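Local coordinates for TRAP-type C4-dicarboxylate:H+ symport system substrate-binding component DctP (Shewanella oneidensis, PDB 4MX6), which binds succinate and probably delivers C4-dicarboxylates to a TRAP-type transporter as its periplasmic substrate-binding component, at residues V45-P50 against M54-K59; L91-Q96 against D252-S257; N128-G133 against Q137-S142; N219-T224 against Q290-S295. All blocks are in the same frame, centred on the assembly; numbering follows the deposited sequence.

How the contacts relate
Along the chain contact 1 closes first; contact 2 then opens at 91-96 and returns only at 252-257, with both segments of contact 3 falling between, while contacts 2 and 4 alternate their segments. Contacts 1 and 4 have centres about 18 Å apart and touch, Pro50 and Thr49 packing on Ser222 and Val45 on Asn223, so the start of helix 50-65 adjoins the succinate-binding start of helix 221-226. Contacts 2 and 4 lie on opposite sides of the chain's centre, about 36 Å between centres, yet helix 252-257 leads into helix 260-295, whose far end carries contact 4. Contact 3 joins helices 124-132 and 134-139, about 29 Å from contact 4 between centres and across the chain's centre from it.

Contact 1: residues V45-P50 against M54-K59; sequences VAENTP and MALKFK
Glu47 and Leu56 meet where the side-chain carboxylate of Glu47 lies against one methyl, CD1 of Leu56, at 3.5 Å from Glu47 CD. The two side chains cross at about a right angle, and Glu47 OE2 is almost as near to Leu56 CD1 at 3.6 Å, so the charged group rests on a methyl without a polar bond between them. Glu47 reaches it because CG stands anti to the backbone N (chi1 174°) and the chain stays extended beyond. The backbone link is Met54 N to Pro50 O, 2.9 Å, an i to i+4 bond at the start of helix 50-65.

This is a helix N-terminus with Thr49 in the N-cap position. Its OG1 donates to Ala46 O at 2.7 Å and is also bonded to Gly52 N, tying the loop to the first helical turn. Asn48 before it is the centre of an inverse gamma turn, and Glu47 O is bound by Gln53 NE2.

Farther out, Met54 packs on Phe41 of strand 37-42 and on Leu270 of helix 260-295. Pro50 lies on Ala281 of that long helix, with its side chain about 5 Å from those of the succinate-binding residues Lys51 and Tyr246.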
loop_
_atom_site.group_PDB
_atom_site.type_symbol
_atom_site.label_atom_id
_atom_site.label_comp_id
_atom_site.label_asym_id
_atom_site.label_seq_id
_atom_site.Cartn_x
_atom_site.Cartn_y
_atom_site.Cartn_z
ATOM N N VAL A 45 -5.383 -2.148 -8.336
ATOM C CA VAL A 45 -6.444 -2.732 -7.520
ATOM C C VAL A 45 -7.800 -2.782 -8.224
ATOM O O VAL A 45 -7.993 -2.230 -9.298
ATOM C CB VAL A 45 -6.563 -2.050 -6.136
ATOM C CG1 VAL A 45 -5.236 -2.174 -5.378
ATOM C CG2 VAL A 45 -7.004 -0.593 -6.231
ATOM N N ALA A 46 -8.738 -3.481 -7.593
ATOM C CA ALA A 46 -10.116 -3.504 -8.067
ATOM C C ALA A 46 -10.757 -2.120 -7.913
ATOM O O ALA A 46 -10.314 -1.289 -7.127
ATOM C CB ALA A 46 -10.916 -4.546 -7.311
ATOM N N GLU A 47 -11.821 -1.879 -8.659
ATOM C CA GLU A 47 -12.507 -0.597 -8.604
ATOM C C GLU A 47 -13.116 -0.324 -7.230
ATOM O O GLU A 47 -13.058 0.808 -6.732
ATOM C CB GLU A 47 -13.601 -0.569 -9.679
ATOM C CG GLU A 47 -14.471 0.670 -9.628
ATOM C CD GLU A 47 -15.265 0.887 -10.883
ATOM O OE1 GLU A 47 -14.678 0.765 -11.989
ATOM O OE2 GLU A 47 -16.458 1.234 -10.758
ATOM N N ASN A 48 -13.683 -1.348 -6.603
ATOM C CA ASN A 48 -14.497 -1.150 -5.409
ATOM C C ASN A 48 -13.634 -1.298 -4.144
ATOM O O ASN A 48 -13.813 -2.211 -3.330
ATOM C CB ASN A 48 -15.719 -2.077 -5.411
ATOM C CG ASN A 48 -16.662 -1.784 -6.564
ATOM O OD1 ASN A 48 -16.519 -0.780 -7.267
ATOM N ND2 ASN A 48 -17.646 -2.644 -6.749
ATOM N N THR A 49 -12.704 -0.356 -4.016
ATOM C CA THR A 49 -11.646 -0.336 -3.003
ATOM C C THR A 49 -11.323 1.125 -2.690
ATOM O O THR A 49 -11.729 2.008 -3.444
ATOM C CB THR A 49 -10.355 -0.965 -3.546
ATOM O OG1 THR A 49 -9.890 -0.205 -4.673
ATOM C CG2 THR A 49 -10.547 -2.430 -3.939
ATOM N N PRO A 50 -10.566 1.402 -1.616
ATOM C CA PRO A 50 -10.233 2.814 -1.360
ATOM C C PRO A 50 -9.492 3.491 -2.523
ATOM O O PRO A 50 -9.858 4.617 -2.893
ATOM C CB PRO A 50 -9.393 2.772 -0.075
ATOM C CG PRO A 50 -9.026 1.316 0.122
ATOM C CD PRO A 50 -10.149 0.540 -0.500
ATOM N N MET A 54 -10.938 6.448 -4.843
ATOM C CA MET A 54 -10.193 7.710 -4.890
ATOM C C MET A 54 -9.967 8.128 -6.341
ATOM O O MET A 54 -10.175 9.289 -6.703
ATOM C CB MET A 54 -8.869 7.577 -4.136
ATOM C CG MET A 54 -7.949 8.778 -4.266
ATOM S SD MET A 54 -6.817 8.600 -5.646
ATOM C CE MET A 54 -6.118 10.243 -5.710
ATOM N N ALA A 55 -9.547 7.191 -7.189
ATOM C CA ALA A 55 -9.237 7.535 -8.574
ATOM C C ALA A 55 -10.500 7.993 -9.311
ATOM O O ALA A 55 -10.461 8.960 -10.081
ATOM C CB ALA A 55 -8.586 6.350 -9.275
ATOM N N LEU A 56 -11.618 7.289 -9.103
ATOM C CA LEU A 56 -12.876 7.683 -9.753
ATOM C C LEU A 56 -13.405 9.007 -9.211
ATOM O O LEU A 56 -13.953 9.803 -9.965
ATOM C CB LEU A 56 -13.920 6.582 -9.591
ATOM C CG LEU A 56 -13.700 5.340 -10.461
ATOM C CD1 LEU A 56 -14.766 4.304 -10.158
ATOM C CD2 LEU A 56 -13.677 5.666 -11.947
ATOM N N LYS A 57 -13.239 9.269 -7.919
ATOM C CA LYS A 57 -13.661 10.557 -7.378
ATOM C C LYS A 57 -12.851 11.689 -8.004
ATOM O O LYS A 57 -13.393 12.746 -8.347
ATOM C CB LYS A 57 -13.524 10.565 -5.852
ATOM C CG LYS A 57 -13.983 11.854 -5.180
ATOM C CD LYS A 57 -15.468 12.130 -5.399
ATOM C CE LYS A 57 -15.961 13.282 -4.547
ATOM N NZ LYS A 57 -17.414 13.498 -4.700
ATOM N N PHE A 58 -11.553 11.470 -8.176
ATOM C CA PHE A 58 -10.686 12.457 -8.818
ATOM C C PHE A 58 -11.177 12.741 -10.240
ATOM O O PHE A 58 -11.308 13.905 -10.644
ATOM C CB PHE A 58 -9.242 11.959 -8.775
ATOM C CG PHE A 58 -8.247 12.836 -9.497
ATOM C CD1 PHE A 58 -8.041 14.157 -9.133
ATOM C CD2 PHE A 58 -7.470 12.301 -10.500
ATOM C CE1 PHE A 58 -7.112 14.922 -9.789
ATOM C CE2 PHE A 58 -6.530 13.072 -11.148
ATOM C CZ PHE A 58 -6.355 14.379 -10.791
ATOM N N LYS A 59 -11.488 11.689 -10.995
ATOM C CA LYS A 59 -12.080 11.841 -12.320
ATOM C C LYS A 59 -13.349 12.684 -12.270
ATOM O O LYS A 59 -13.519 13.603 -13.071
ATOM C CB LYS A 59 -12.393 10.459 -12.894
ATOM C CG LYS A 59 -13.200 10.470 -14.183
ATOM C CD LYS A 59 -13.517 9.056 -14.637
ATOM C CE LYS A 59 -14.346 9.015 -15.912
ATOM N NZ LYS A 59 -13.629 9.625 -17.052
#

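Contact 2: residues L91-Q96 against D252-S257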
loop_
_atom_site.group_PDB
_atom_site.type_symbol
_atom_site.label_atom_id
_atom_site.label_comp_id
_atom_site.label_asym_id
_atom_site.label_seq_id
_atom_site.Cartn_x
_atom_site.Cartn_y
_atom_site.Cartn_z
ATOM N N LEU A 91 7.351 8.390 -15.399
ATOM C CA LEU A 91 8.468 9.271 -15.742
ATOM C C LEU A 91 8.589 9.512 -17.243
ATOM O O LEU A 91 9.109 10.544 -17.659
ATOM C CB LEU A 91 9.779 8.748 -15.141
ATOM C CG LEU A 91 9.806 8.900 -13.613
ATOM C CD1 LEU A 91 10.966 8.139 -13.003
ATOM C CD2 LEU A 91 9.866 10.376 -13.208
ATOM N N LEU A 92 8.092 8.583 -18.048
ATOM C CA LEU A 92 7.980 8.787 -19.488
ATOM C C LEU A 92 6.782 9.653 -19.890
ATOM O O LEU A 92 6.648 10.013 -21.055
ATOM C CB LEU A 92 7.858 7.444 -20.200
ATOM C CG LEU A 92 9.066 6.505 -20.154
ATOM C CD1 LEU A 92 8.705 5.186 -20.824
ATOM C CD2 LEU A 92 10.291 7.118 -20.816
ATOM N N ASN A 93 5.931 9.988 -18.929
ATOM C CA ASN A 93 4.660 10.670 -19.183
ATOM C C ASN A 93 3.696 9.834 -20.030
ATOM O O ASN A 93 2.848 10.389 -20.740
ATOM C CB ASN A 93 4.862 12.076 -19.760
ATOM C CG ASN A 93 3.670 12.988 -19.500
ATOM O OD1 ASN A 93 3.015 12.910 -18.465
ATOM N ND2 ASN A 93 3.378 13.858 -20.455
ATOM N N ASP A 94 3.799 8.505 -19.908
ATOM C CA ASP A 94 2.789 7.612 -20.471
ATOM C C ASP A 94 1.588 7.459 -19.535
ATOM O O ASP A 94 0.558 6.926 -19.933
ATOM C CB ASP A 94 3.401 6.252 -20.771
ATOM C CG ASP A 94 4.262 6.259 -22.012
ATOM O OD1 ASP A 94 4.063 7.137 -22.887
ATOM O OD2 ASP A 94 5.110 5.341 -22.130
ATOM N N VAL A 95 1.736 7.927 -18.296
ATOM C CA VAL A 95 0.642 8.010 -17.331
ATOM C C VAL A 95 0.970 9.246 -16.484
ATOM O O VAL A 95 2.144 9.585 -16.345
ATOM C CB VAL A 95 0.506 6.691 -16.491
ATOM C CG1 VAL A 95 1.741 6.416 -15.638
ATOM C CG2 VAL A 95 -0.740 6.692 -15.644
ATOM N N GLN A 96 -0.047 9.910 -15.946
ATOM C CA GLN A 96 0.136 11.180 -15.249
ATOM C C GLN A 96 0.009 11.056 -13.724
ATOM O O GLN A 96 0.618 11.840 -12.999
ATOM C CB GLN A 96 -0.852 12.219 -15.792
ATOM C CG GLN A 96 -0.463 12.742 -17.170
ATOM C CD GLN A 96 -0.574 11.695 -18.264
ATOM O OE1 GLN A 96 -1.629 11.082 -18.458
ATOM N NE2 GLN A 96 0.511 11.492 -18.997
ATOM N N ASP A 252 7.388 15.354 -12.246
ATOM C CA ASP A 252 7.714 16.757 -12.231
ATOM C C ASP A 252 7.420 17.380 -13.589
ATOM O O ASP A 252 6.902 18.494 -13.662
ATOM C CB ASP A 252 9.183 16.909 -11.866
ATOM C CG ASP A 252 9.583 18.330 -11.672
ATOM O OD1 ASP A 252 9.063 18.952 -10.715
ATOM O OD2 ASP A 252 10.416 18.813 -12.470
ATOM N N ALA A 253 7.751 16.665 -14.660
ATOM C CA ALA A 253 7.571 17.213 -15.996
ATOM C C ALA A 253 6.094 17.494 -16.275
ATOM O O ALA A 253 5.748 18.561 -16.783
ATOM C CB ALA A 253 8.156 16.272 -17.040
ATOM N N PHE A 254 5.211 16.556 -15.945
ATOM C CA PHE A 254 3.790 16.794 -16.162
ATOM C C PHE A 254 3.269 17.908 -15.256
ATOM O O PHE A 254 2.564 18.817 -15.700
ATOM C CB PHE A 254 2.955 15.535 -15.942
ATOM C CG PHE A 254 1.488 15.811 -15.966
ATOM C CD1 PHE A 254 0.857 16.162 -17.152
ATOM C CD2 PHE A 254 0.737 15.768 -14.802
ATOM C CE1 PHE A 254 -0.496 16.445 -17.171
ATOM C CE2 PHE A 254 -0.614 16.055 -14.828
ATOM C CZ PHE A 254 -1.224 16.397 -16.014
ATOM N N TRP A 255 3.640 17.858 -13.988
ATOM C CA TRP A 255 3.108 18.817 -13.030
ATOM C C TRP A 255 3.507 20.247 -13.426
ATOM O O TRP A 255 2.681 21.155 -13.385
ATOM C CB TRP A 255 3.606 18.445 -11.636
ATOM C CG TRP A 255 2.789 18.950 -10.471
ATOM C CD1 TRP A 255 3.268 19.640 -9.395
ATOM C CD2 TRP A 255 1.383 18.756 -10.224
ATOM N NE1 TRP A 255 2.259 19.896 -8.508
ATOM C CE2 TRP A 255 1.091 19.368 -8.991
ATOM C CE3 TRP A 255 0.347 18.134 -10.922
ATOM C CZ2 TRP A 255 -0.186 19.382 -8.441
ATOM C CZ3 TRP A 255 -0.928 18.155 -10.369
ATOM C CH2 TRP A 255 -1.181 18.779 -9.152
ATOM N N LYS A 256 4.756 20.424 -13.842
ATOM C CA LYS A 256 5.234 21.729 -14.299
ATOM C C LYS A 256 4.604 22.162 -15.624
ATOM O O LYS A 256 4.556 23.356 -15.918
ATOM C CB LYS A 256 6.758 21.722 -14.424
ATOM C CG LYS A 256 7.458 21.792 -13.080
ATOM C CD LYS A 256 8.972 21.728 -13.198
ATOM C CE LYS A 256 9.627 21.872 -11.828
ATOM N NZ LYS A 256 11.087 21.582 -11.856
ATOM N N SER A 257 4.114 21.214 -16.418
ATOM C CA SER A 257 3.542 21.529 -17.734
ATOM C C SER A 257 2.145 22.134 -17.626
ATOM O O SER A 257 1.624 22.678 -18.604
ATOM C CB SER A 257 3.495 20.279 -18.619
ATOM O OG SER A 257 2.401 19.433 -18.310
HETATM O O HOH W 1 2.720 16.976 -20.017
#
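A CH-pi contact between Gln96 and Phe254 joins the loop after helix 86-91 to the short helix 252-257, two parts of the chain separated by more than 150 residues. Gln96 CG stands 3.6 Å from the centroid of the Phe254 ring and only 9° off its normal, so the methylene lies over the middle of one face. The bend of the Gln96 chain at chi2 (68°) turns its amide off the ring, and the amide and ring planes stand 59° apart.

That amide is held at both polar atoms. Gln96 NE2 donates to Asn93 OD1 at 2.9 Å along a nearly straight N-H line; the oxygen is in the plane of the glutamine amide, whereas the donor sits well above the carbonyl plane of Asn93. Gln96 OE1 is bonded to Lys40 N. Asn93 OD1 in turn comes within 3.6 Å of Phe254 CB. Asn93, the first residue to leave helical phi/psi, has the positive phi of a Schellman motif after helix 86-91.

A water at the ring edge, in plane with it, donates to Ser257 OG at 3.0 Å and weakly accepts from Asn93 ND2. Ser257 OG donates a hydrogen bond to Phe254 O at 2.7 Å.

Strand 37-42 backs the contact, Ile39 touching both Gln96 and Phe254; Gln96 O is bonded to Thr250 OG1 on strand 243-251, and Trp255 packs on Leu151 of strand 148-158.

Contact 3: residues N128-G133 against Q137-S142; sequences NRFQQG and QALLNS
Gln137 bonds twice to the segment 128-133, once through its side chain and once through its backbone, across the tight turn at Gly133 that joins helices 124-132 and 134-139. Its NE2 donates to Gln131 O at 2.9 Å with an N-H...O angle of 172°, and the acceptor lies in the glutamine's amide plane. With a bend at chi2 (-66°) the side chain reaches out to this carbonyl in the last turn of the preceding helix. Gln137 N meets Gly133 O, also at 2.9 Å; Gly133 is both the first residue to leave the earlier helix and the N-cap of the next, which makes this an opening i to i+4 bond.

The same Gln137 NE2 also donates to a water at 3.0 Å, which accepts weakly from Gln132 NE2, so both hydrogens of the Gln137 amide have an acceptor. Gln131 points its own amide away, to Asp245 and His155.

On the apolar side, Phe130 packs on Val330, Ala334 and Ala337 of helix 328-337, and Leu139 on Tyr153 of strand 148-158. The side chains of Phe130 and Leu139 cross at about a right angle, and Leu139 CD1 sits 4.1 Å from both CE2 and CZ of Phe130.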
loop_
_atom_site.group_PDB
_atom_site.type_symbol
_atom_site.label_atom_id
_atom_site.label_comp_id
_atom_site.label_asym_id
_atom_site.label_seq_id
_atom_site.Cartn_x
_atom_site.Cartn_y
_atom_site.Cartn_z
ATOM N N ASN A 128 -1.248 7.711 10.362
ATOM C CA ASN A 128 -1.672 9.027 9.926
ATOM C C ASN A 128 -0.911 10.145 10.656
ATOM O O ASN A 128 -0.498 11.124 10.044
ATOM C CB ASN A 128 -3.164 9.203 10.112
ATOM C CG ASN A 128 -3.678 10.383 9.377
ATOM O OD1 ASN A 128 -3.744 10.366 8.147
ATOM N ND2 ASN A 128 -4.066 11.415 10.106
ATOM N N ARG A 129 -0.738 10.011 11.967
ATOM C CA ARG A 129 0.005 11.025 12.704
ATOM C C ARG A 129 1.428 11.152 12.163
ATOM O O ARG A 129 1.945 12.262 11.980
ATOM C CB ARG A 129 0.028 10.713 14.202
ATOM C CG ARG A 129 -1.217 11.153 14.947
ATOM C CD ARG A 129 -1.060 10.987 16.453
ATOM N NE ARG A 129 -1.637 9.730 16.922
ATOM C CZ ARG A 129 -2.947 9.505 17.012
ATOM N NH1 ARG A 129 -3.813 10.443 16.656
ATOM N NH2 ARG A 129 -3.396 8.339 17.452
ATOM N N PHE A 130 2.073 10.020 11.908
ATOM C CA PHE A 130 3.429 10.055 11.363
ATOM C C PHE A 130 3.439 10.730 9.986
ATOM O O PHE A 130 4.260 11.595 9.710
ATOM C CB PHE A 130 4.024 8.658 11.281
ATOM C CG PHE A 130 5.382 8.626 10.651
ATOM C CD1 PHE A 130 6.501 9.058 11.343
ATOM C CD2 PHE A 130 5.544 8.183 9.351
ATOM C CE1 PHE A 130 7.757 9.020 10.746
ATOM C CE2 PHE A 130 6.790 8.164 8.749
ATOM C CZ PHE A 130 7.899 8.575 9.448
ATOM N N GLN A 131 2.506 10.345 9.125
ATOM C CA GLN A 131 2.415 10.930 7.789
ATOM C C GLN A 131 2.214 12.439 7.800
ATOM O O GLN A 131 2.756 13.140 6.951
ATOM C CB GLN A 131 1.287 10.276 7.000
ATOM C CG GLN A 131 1.662 8.882 6.495
ATOM C CD GLN A 131 0.472 8.099 5.973
ATOM O OE1 GLN A 131 -0.688 8.490 6.144
ATOM N NE2 GLN A 131 0.750 6.970 5.349
ATOM N N GLN A 132 1.406 12.931 8.742
ATOM C CA GLN A 132 1.069 14.352 8.812
ATOM C C GLN A 132 2.093 15.171 9.592
ATOM O O GLN A 132 2.064 16.400 9.538
ATOM C CB GLN A 132 -0.329 14.538 9.411
ATOM C CG GLN A 132 -1.437 13.974 8.514
ATOM C CD GLN A 132 -1.391 14.553 7.109
ATOM O OE1 GLN A 132 -1.406 15.754 6.941
ATOM N NE2 GLN A 132 -1.330 13.694 6.099
ATOM N N GLY A 133 2.984 14.500 10.313
ATOM C CA GLY A 133 4.074 15.166 11.011
ATOM C C GLY A 133 5.188 15.563 10.063
ATOM O O GLY A 133 5.150 15.309 8.865
ATOM N N GLN A 137 5.784 14.466 6.206
ATOM C CA GLN A 137 5.575 15.441 5.147
ATOM C C GLN A 137 6.828 15.572 4.294
ATOM O O GLN A 137 6.752 15.680 3.073
ATOM C CB GLN A 137 5.127 16.788 5.724
ATOM C CG GLN A 137 3.718 16.739 6.287
ATOM C CD GLN A 137 2.699 16.513 5.192
ATOM O OE1 GLN A 137 2.457 17.401 4.370
ATOM N NE2 GLN A 137 2.110 15.329 5.158
ATOM N N ALA A 138 7.994 15.549 4.931
ATOM C CA ALA A 138 9.244 15.635 4.188
ATOM C C ALA A 138 9.397 14.448 3.224
ATOM O O ALA A 138 9.941 14.601 2.139
ATOM C CB ALA A 138 10.428 15.725 5.134
ATOM N N LEU A 139 8.904 13.280 3.614
ATOM C CA LEU A 139 9.017 12.095 2.777
ATOM C C LEU A 139 8.265 12.247 1.444
ATOM O O LEU A 139 8.608 11.586 0.470
ATOM C CB LEU A 139 8.551 10.850 3.544
ATOM C CG LEU A 139 9.569 10.310 4.557
ATOM C CD1 LEU A 139 8.950 9.334 5.508
ATOM C CD2 LEU A 139 10.735 9.639 3.854
ATOM N N LEU A 140 7.270 13.128 1.389
ATOM C CA LEU A 140 6.559 13.369 0.130
ATOM C C LEU A 140 7.492 13.940 -0.939
ATOM O O LEU A 140 7.215 13.814 -2.143
ATOM C CB LEU A 140 5.366 14.310 0.325
ATOM C CG LEU A 140 4.189 13.720 1.102
ATOM C CD1 LEU A 140 3.205 14.789 1.524
ATOM C CD2 LEU A 140 3.485 12.658 0.273
ATOM N N ASN A 141 8.579 14.578 -0.501
ATOM C CA ASN A 141 9.531 15.190 -1.426
ATOM C C ASN A 141 10.809 14.376 -1.590
ATOM O O ASN A 141 11.761 14.852 -2.197
ATOM C CB ASN A 141 9.883 16.609 -0.965
ATOM C CG ASN A 141 8.682 17.520 -0.948
ATOM O OD1 ASN A 141 7.782 17.383 -1.777
ATOM N ND2 ASN A 141 8.655 18.457 -0.008
ATOM N N SER A 142 10.817 13.146 -1.088
ATOM C CA SER A 142 12.028 12.336 -1.051
ATOM C C SER A 142 12.533 11.897 -2.421
ATOM O O SER A 142 13.677 11.447 -2.537
ATOM C CB SER A 142 11.815 11.112 -0.153
ATOM O OG SER A 142 10.786 10.259 -0.633
HETATM O O HOH W 2 -0.132 14.985 3.228
#

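Contact 4: residues N219-T224 against Q290-S295; sequences NTWSNT and QLILDS
Ile292 has CG1 beside its backbone N (chi1 -70°) and CD1 extended beyond it (chi2 167°), which carries that methyl into the angle between Trp221 and Thr224. Thr224 turns CG2 anti to its own N, placing this methyl 3.8 Å from Ile292 CD1, while the same rotation swings OG1 back toward its own helix. Trp221 offers the edge of its indole: CE3 lies 3.8 Å from Ile292 CD1, which approaches near the ring plane. No hydrogen bond crosses; one isoleucine methyl seats against two buried side chains.

Hydrogen bonds fix the start of helix 221-226. Thr224 OG1 donates to Thr220 O at 2.8 Å, coming from above the carbonyl plane, and Thr224 N binds the same oxygen. Thr220 is the N-cap, its OG1 weakly accepting from Asn223 N at 3.3 Å. Asn219 OD1 takes two donors, Thr220 N at 3.0 Å on an in-plane lone pair and Asn223 ND2 at 2.9 Å from a position tilted out of the plane. This couples the two asparagines, whose ND2 atoms both hydrogen-bond to the succinate.

Strand 235-237 adds Ile236, which touches both Trp221 and Ile292. Trp221 also lies on Lys289 and Asp285 of helix 260-295, about one and two turns before Ile292, while strand 243-251 supplies Leu244 against Asn219, Thr220 and Asn223.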
loop_
_atom_site.group_PDB
_atom_site.type_symbol
_atom_site.label_atom_id
_atom_site.label_comp_id
_atom_site.label_asym_id
_atom_site.label_seq_id
_atom_site.Cartn_x
_atom_site.Cartn_y
_atom_site.Cartn_z
ATOM N N ASN A 219 -1.826 -8.943 3.363
ATOM C CA ASN A 219 -2.603 -7.883 2.730
ATOM C C ASN A 219 -3.734 -7.408 3.628
ATOM O O ASN A 219 -4.018 -8.001 4.672
ATOM C CB ASN A 219 -3.135 -8.295 1.346
ATOM C CG ASN A 219 -2.839 -7.232 0.318
ATOM O OD1 ASN A 219 -3.243 -6.078 0.492
ATOM N ND2 ASN A 219 -2.057 -7.572 -0.693
ATOM N N THR A 220 -4.377 -6.326 3.213
ATOM C CA THR A 220 -5.475 -5.770 3.972
ATOM C C THR A 220 -6.760 -6.534 3.691
ATOM O O THR A 220 -6.871 -7.251 2.687
ATOM C CB THR A 220 -5.696 -4.292 3.608
ATOM O OG1 THR A 220 -6.152 -4.242 2.248
ATOM C CG2 THR A 220 -4.403 -3.479 3.771
ATOM N N TRP A 221 -7.756 -6.364 4.546
ATOM C CA TRP A 221 -9.059 -6.986 4.305
ATOM C C TRP A 221 -9.604 -6.598 2.931
ATOM O O TRP A 221 -10.188 -7.428 2.247
ATOM C CB TRP A 221 -10.091 -6.635 5.384
ATOM C CG TRP A 221 -9.730 -7.098 6.753
ATOM C CD1 TRP A 221 -9.416 -6.305 7.804
ATOM C CD2 TRP A 221 -9.654 -8.449 7.235
ATOM N NE1 TRP A 221 -9.143 -7.058 8.906
ATOM C CE2 TRP A 221 -9.270 -8.379 8.590
ATOM C CE3 TRP A 221 -9.866 -9.704 6.661
ATOM C CZ2 TRP A 221 -9.101 -9.509 9.380
ATOM C CZ3 TRP A 221 -9.708 -10.824 7.463
ATOM C CH2 TRP A 221 -9.332 -10.711 8.805
ATOM N N SER A 222 -9.447 -5.334 2.538
ATOM C CA SER A 222 -10.014 -4.866 1.276
ATOM C C SER A 222 -9.412 -5.588 0.084
ATOM O O SER A 222 -10.148 -6.002 -0.811
ATOM C CB SER A 222 -9.811 -3.363 1.115
ATOM O OG SER A 222 -10.004 -2.964 -0.236
ATOM N N ASN A 223 -8.097 -5.739 0.034
ATOM C CA ASN A 223 -7.488 -6.490 -1.063
ATOM C C ASN A 223 -7.808 -7.992 -0.987
ATOM O O ASN A 223 -8.047 -8.647 -2.009
ATOM C CB ASN A 223 -5.981 -6.264 -1.126
ATOM C CG ASN A 223 -5.614 -5.001 -1.883
ATOM O OD1 ASN A 223 -6.365 -4.530 -2.762
ATOM N ND2 ASN A 223 -4.451 -4.465 -1.578
ATOM N N THR A 224 -7.822 -8.535 0.226
ATOM C CA THR A 224 -8.075 -9.953 0.426
ATOM C C THR A 224 -9.469 -10.303 -0.095
ATOM O O THR A 224 -9.654 -11.343 -0.745
ATOM C CB THR A 224 -7.921 -10.312 1.914
ATOM O OG1 THR A 224 -6.592 -10.020 2.341
ATOM C CG2 THR A 224 -8.192 -11.780 2.178
ATOM N N GLN A 290 -15.949 -8.498 7.484
ATOM C CA GLN A 290 -17.228 -9.167 7.729
ATOM C C GLN A 290 -17.693 -10.008 6.537
ATOM O O GLN A 290 -18.195 -11.111 6.732
ATOM C CB GLN A 290 -18.304 -8.159 8.123
ATOM C CG GLN A 290 -19.582 -8.811 8.628
ATOM C CD GLN A 290 -19.338 -9.679 9.854
ATOM O OE1 GLN A 290 -18.743 -9.235 10.835
ATOM N NE2 GLN A 290 -19.787 -10.920 9.795
ATOM N N LEU A 291 -17.524 -9.509 5.316
ATOM C CA LEU A 291 -17.924 -10.295 4.151
ATOM C C LEU A 291 -17.109 -11.580 4.031
ATOM O O LEU A 291 -17.643 -12.625 3.659
ATOM C CB LEU A 291 -17.804 -9.471 2.874
ATOM C CG LEU A 291 -18.834 -8.337 2.756
ATOM C CD1 LEU A 291 -18.525 -7.450 1.570
ATOM C CD2 LEU A 291 -20.266 -8.858 2.644
ATOM N N ILE A 292 -15.819 -11.511 4.355
ATOM C CA ILE A 292 -14.988 -12.713 4.354
ATOM C C ILE A 292 -15.483 -13.710 5.403
ATOM O O ILE A 292 -15.633 -14.904 5.131
ATOM C CB ILE A 292 -13.511 -12.362 4.563
ATOM C CG1 ILE A 292 -12.981 -11.648 3.318
ATOM C CG2 ILE A 292 -12.690 -13.623 4.849
ATOM C CD1 ILE A 292 -11.646 -10.975 3.530
ATOM N N LEU A 293 -15.766 -13.224 6.601
ATOM C CA LEU A 293 -16.308 -14.092 7.639
ATOM C C LEU A 293 -17.641 -14.713 7.191
ATOM O O LEU A 293 -17.866 -15.919 7.379
ATOM C CB LEU A 293 -16.468 -13.317 8.947
ATOM C CG LEU A 293 -15.165 -12.798 9.565
ATOM C CD1 LEU A 293 -15.451 -12.134 10.901
ATOM C CD2 LEU A 293 -14.099 -13.886 9.710
ATOM N N ASP A 294 -18.514 -13.897 6.597
ATOM C CA ASP A 294 -19.826 -14.376 6.146
ATOM C C ASP A 294 -19.695 -15.560 5.186
ATOM O O ASP A 294 -20.560 -16.434 5.144
ATOM C CB ASP A 294 -20.604 -13.270 5.415
ATOM C CG ASP A 294 -21.096 -12.168 6.333
ATOM O OD1 ASP A 294 -21.102 -12.347 7.569
ATOM O OD2 ASP A 294 -21.487 -11.105 5.795
ATOM N N SER A 295 -18.634 -15.573 4.385
ATOM C CA SER A 295 -18.467 -16.604 3.358
ATOM C C SER A 295 -18.221 -17.986 3.946
ATOM O O SER A 295 -18.506 -18.995 3.302
ATOM C CB SER A 295 -17.300 -16.253 2.436
ATOM O OG SER A 295 -16.051 -16.546 3.047
#